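Local coordinates for protein naphthalene dioxygenase small subunit (PDB 2B1X) that forms the small (beta) subunit of a Rieske non-heme iron naphthalene 1,2-dioxygenase, an oxidoreductase in which it assembles with the large subunit, at residues Asp132-Asp140 and Arg154-Thr165. Residues are numbered along the deposited sequence; the frame is centred on the assembly and turned at random.
Sequences DVLSGERTD and RVVLLDQTTIMT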
loop_
_atom_site.group_PDB
_atom_site.type_symbol
_atom_site.label_atom_id
_atom_site.label_comp_id
_atom_site.label_asym_id
_atom_site.label_seq_id
_atom_site.Cartn_x
_atom_site.Cartn_y
_atom_site.Cartn_z
ATOM N N ASP B 132 -9.680 -1.767 -2.467
ATOM C CA ASP B 132 -9.947 -0.355 -2.630
ATOM C C ASP B 132 -10.819 0.067 -1.491
ATOM O O ASP B 132 -11.575 -0.745 -0.975
ATOM C CB ASP B 132 -10.720 -0.082 -3.932
ATOM C CG ASP B 132 -9.928 -0.495 -5.150
ATOM O OD1 ASP B 132 -8.681 -0.602 -5.028
ATOM O OD2 ASP B 132 -10.443 -0.747 -6.260
ATOM N N VAL B 133 -10.695 1.330 -1.110
ATOM C CA VAL B 133 -11.605 1.964 -0.185
ATOM C C VAL B 133 -12.095 3.275 -0.787
ATOM O O VAL B 133 -11.288 4.105 -1.214
ATOM C CB VAL B 133 -10.900 2.273 1.149
ATOM C CG1 VAL B 133 -11.789 3.123 2.055
ATOM C CG2 VAL B 133 -10.543 0.968 1.879
ATOM N N LEU B 134 -13.411 3.454 -0.855
ATOM C CA LEU B 134 -13.987 4.759 -1.157
ATOM C C LEU B 134 -14.612 5.323 0.125
ATOM O O LEU B 134 -15.247 4.585 0.882
ATOM C CB LEU B 134 -15.050 4.671 -2.242
ATOM C CG LEU B 134 -14.587 4.215 -3.642
ATOM C CD1 LEU B 134 -15.760 4.394 -4.569
ATOM C CD2 LEU B 134 -13.417 5.068 -4.088
ATOM N N SER B 135 -14.362 6.602 0.405
ATOM C CA SER B 135 -14.958 7.247 1.586
ATOM C C SER B 135 -15.731 8.468 1.126
ATOM O O SER B 135 -15.316 9.143 0.199
ATOM C CB SER B 135 -13.887 7.699 2.552
ATOM O OG SER B 135 -14.466 8.564 3.536
ATOM N N GLY B 136 -16.837 8.784 1.767
ATOM C CA GLY B 136 -17.592 9.960 1.323
ATOM C C GLY B 136 -18.813 10.239 2.148
ATOM O O GLY B 136 -19.156 9.474 3.056
ATOM N N GLU B 137 -19.503 11.315 1.799
ATOM C CA GLU B 137 -20.745 11.626 2.443
ATOM C C GLU B 137 -21.895 11.558 1.446
ATOM O O GLU B 137 -21.804 12.082 0.340
ATOM C CB GLU B 137 -20.670 12.987 3.128
ATOM C CG GLU B 137 -21.874 13.268 4.011
ATOM C CD GLU B 137 -21.719 14.556 4.806
ATOM O OE1 GLU B 137 -21.634 15.639 4.181
ATOM O OE2 GLU B 137 -21.681 14.486 6.060
ATOM N N ARG B 138 -22.963 10.874 1.838
ATOM C CA ARG B 138 -24.173 10.784 1.022
ATOM C C ARG B 138 -25.210 11.673 1.636
ATOM O O ARG B 138 -25.481 11.575 2.838
ATOM C CB ARG B 138 -24.710 9.351 0.961
ATOM C CG ARG B 138 -23.634 8.298 0.693
ATOM C CD ARG B 138 -24.239 6.906 0.479
ATOM N NE ARG B 138 -24.977 6.530 1.682
ATOM C CZ ARG B 138 -25.629 5.383 1.852
ATOM N NH1 ARG B 138 -25.620 4.452 0.903
ATOM N NH2 ARG B 138 -26.269 5.171 3.004
ATOM N N THR B 139 -25.747 12.566 0.813
ATOM C CA THR B 139 -26.897 13.373 1.161
ATOM C C THR B 139 -28.071 12.954 0.299
ATOM O O THR B 139 -28.000 13.072 -0.925
ATOM C CB THR B 139 -26.550 14.876 0.983
ATOM O OG1 THR B 139 -25.384 15.150 1.775
ATOM C CG2 THR B 139 -27.618 15.781 1.610
ATOM N N ASP B 140 -29.143 12.474 0.951
ATOM C CA ASP B 140 -30.302 11.872 0.295
ATOM C C ASP B 140 -31.587 12.651 0.597
ATOM O O ASP B 140 -31.709 13.358 1.611
ATOM C CB ASP B 140 -30.554 10.416 0.731
ATOM C CG ASP B 140 -29.343 9.510 0.578
ATOM O OD1 ASP B 140 -28.384 9.848 -0.179
ATOM O OD2 ASP B 140 -29.252 8.424 1.216
ATOM N N ARG B 154 -29.959 11.358 -4.333
ATOM C CA ARG B 154 -28.744 11.092 -3.588
ATOM C C ARG B 154 -27.586 11.816 -4.252
ATOM O O ARG B 154 -27.415 11.742 -5.490
ATOM C CB ARG B 154 -28.455 9.594 -3.505
ATOM C CG ARG B 154 -27.061 9.300 -2.926
ATOM C CD ARG B 154 -26.824 7.842 -2.545
ATOM N NE ARG B 154 -27.592 7.487 -1.349
ATOM C CZ ARG B 154 -27.973 6.255 -1.054
ATOM N NH1 ARG B 154 -27.702 5.271 -1.896
ATOM N NH2 ARG B 154 -28.652 6.019 0.060
ATOM N N VAL B 155 -26.797 12.504 -3.428
ATOM C CA VAL B 155 -25.511 13.040 -3.853
ATOM C C VAL B 155 -24.411 12.340 -3.045
ATOM O O VAL B 155 -24.406 12.402 -1.797
ATOM C CB VAL B 155 -25.451 14.573 -3.578
ATOM C CG1 VAL B 155 -24.057 15.150 -3.897
ATOM C CG2 VAL B 155 -26.553 15.339 -4.310
ATOM N N VAL B 156 -23.475 11.683 -3.733
ATOM C CA VAL B 156 -22.334 11.049 -3.054
ATOM C C VAL B 156 -21.131 11.927 -3.271
ATOM O O VAL B 156 -20.604 11.980 -4.366
ATOM C CB VAL B 156 -22.028 9.618 -3.563
ATOM C CG1 VAL B 156 -20.930 8.942 -2.710
ATOM C CG2 VAL B 156 -23.297 8.730 -3.534
ATOM N N LEU B 157 -20.729 12.643 -2.220
ATOM C CA LEU B 157 -19.503 13.437 -2.237
ATOM C C LEU B 157 -18.300 12.680 -1.644
ATOM O O LEU B 157 -18.185 12.515 -0.419
ATOM C CB LEU B 157 -19.709 14.717 -1.438
ATOM C CG LEU B 157 -18.946 15.962 -1.896
ATOM C CD1 LEU B 157 -18.997 16.196 -3.410
ATOM C CD2 LEU B 157 -19.430 17.245 -1.107
ATOM N N LEU B 158 -17.385 12.250 -2.498
ATOM C CA LEU B 158 -16.248 11.462 -2.022
ATOM C C LEU B 158 -15.158 12.365 -1.470
ATOM O O LEU B 158 -14.943 13.468 -1.982
ATOM C CB LEU B 158 -15.695 10.565 -3.138
ATOM C CG LEU B 158 -16.730 9.609 -3.773
ATOM C CD1 LEU B 158 -16.184 9.031 -5.101
ATOM C CD2 LEU B 158 -17.058 8.463 -2.799
ATOM N N ASP B 159 -14.463 11.883 -0.438
ATOM C CA ASP B 159 -13.253 12.530 0.107
ATOM C C ASP B 159 -11.989 12.328 -0.700
ATOM O O ASP B 159 -10.906 12.069 -0.142
ATOM C CB ASP B 159 -13.052 12.057 1.537
ATOM C CG ASP B 159 -14.329 12.196 2.332
ATOM O OD1 ASP B 159 -14.920 13.307 2.242
ATOM O OD2 ASP B 159 -14.862 11.253 2.962
ATOM N N GLN B 160 -12.127 12.474 -2.004
ATOM C CA GLN B 160 -11.061 12.209 -2.953
ATOM C C GLN B 160 -11.206 13.194 -4.098
ATOM O O GLN B 160 -12.325 13.671 -4.404
ATOM C CB GLN B 160 -11.210 10.782 -3.499
ATOM C CG GLN B 160 -10.998 9.681 -2.464
ATOM C CD GLN B 160 -11.294 8.283 -2.993
ATOM O OE1 GLN B 160 -11.421 8.069 -4.206
ATOM N NE2 GLN B 160 -11.373 7.315 -2.075
ATOM N N THR B 161 -10.109 13.484 -4.778
ATOM C CA THR B 161 -10.247 14.218 -6.047
ATOM C C THR B 161 -9.967 13.194 -7.155
ATOM O O THR B 161 -10.870 12.840 -7.901
ATOM C CB THR B 161 -9.287 15.458 -6.085
ATOM O OG1 THR B 161 -7.952 15.050 -5.760
ATOM C CG2 THR B 161 -9.638 16.479 -4.954
ATOM N N THR B 162 -8.742 12.712 -7.246
ATOM C CA THR B 162 -8.414 11.515 -8.051
ATOM C C THR B 162 -9.061 10.288 -7.383
ATOM O O THR B 162 -8.805 10.022 -6.233
ATOM C CB THR B 162 -6.874 11.355 -8.121
ATOM O OG1 THR B 162 -6.329 12.520 -8.756
ATOM C CG2 THR B 162 -6.463 10.190 -9.097
ATOM N N ILE B 163 -9.956 9.595 -8.082
ATOM C CA ILE B 163 -10.667 8.465 -7.475
ATOM C C ILE B 163 -9.767 7.223 -7.396
ATOM O O ILE B 163 -9.025 6.871 -8.349
ATOM C CB ILE B 163 -12.017 8.188 -8.230
ATOM C CG1 ILE B 163 -12.849 9.464 -8.391
ATOM C CG2 ILE B 163 -12.818 6.988 -7.623
ATOM C CD1 ILE B 163 -13.135 10.201 -7.045
ATOM N N MET B 164 -9.809 6.565 -6.241
ATOM C CA MET B 164 -8.908 5.451 -5.996
ATOM C C MET B 164 -9.576 4.060 -6.136
ATOM O O MET B 164 -9.451 3.187 -5.269
ATOM C CB MET B 164 -8.181 5.657 -4.690
ATOM C CG MET B 164 -7.214 6.856 -4.827
ATOM S SD MET B 164 -6.271 7.180 -3.353
ATOM C CE MET B 164 -7.399 8.169 -2.471
ATOM N N THR B 165 -10.249 3.875 -7.261
ATOM C CA THR B 165 -10.712 2.566 -7.717
ATOM C C THR B 165 -10.810 2.634 -9.229
ATOM O O THR B 165 -10.857 3.749 -9.801
ATOM C CB THR B 165 -12.010 2.133 -7.008
ATOM O OG1 THR B 165 -12.266 0.765 -7.296
ATOM C CG2 THR B 165 -13.210 2.917 -7.499
HETATM O O HOH W 1 -8.633 2.807 -2.533
#
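Arg-154 grips the carboxylate of Asp-140 side-on with two nitrogens: NE meets OD1 at 2.8 Å, and NH2 of Arg-154 meets OD2 of Asp-140 at 2.7 Å. Both oxygens lie near the guanidinium plane, yet the carboxylate is turned 48° from it. On one face of this guanidinium lies that of Arg-138, nearly parallel, with centres 3.9 Å apart. The chain of Arg-154 leaves with CG anti to the backbone N (chi1 171°) and bends at chi3, which brings its head alongside Asp-140. Glu-22 takes NH1 of Arg-154 and the C-terminal carboxylate of Met-172 takes Arg-138, so the stacked cations probably have their charge largely balanced. Cutting Arg-154 back to an alanine would probably leave the buried carboxylate of Asp-140 without its cation and the guanidinium of Arg-138 without its stacking partner. Between the strands, Glu-137 with Leu-157 and Thr-139 with Val-155 form antiparallel hydrogen-bonded pairs. Beyond Leu-158 the chain leaves the hairpin: Asp-159 N still reaches Ser-135 O at 2.9 Å, while Ser-135 OG donates to the anti lone pair of Asp-159 OD2 at 2.8 Å. Arg-96 of the second subunit forms a salt bridge with that same oxygen. At the far end Thr-165 OG1 donates to Asp-132 OD2 (2.6 Å) from above the carboxylate plane, and a water links Val-133 N to Met-164 O. Gln-160 braces the loop, its OE1 accepting from Met-164 N at 3.0 Å and its NE2 bonding weakly to Val-133 O. CD2 of Leu-134 packs against this amide, Ile-163 CG2 and Thr-165 CG2. Charge pairing thus ties one end of the hairpin to helix 10-27 and the C-terminus, while hydrogen bonds, with the Asp-159 salt bridge, hold the returning loop, whose Thr-161 and Thr-162 hydrogen-bond to glutamates of the large subunit.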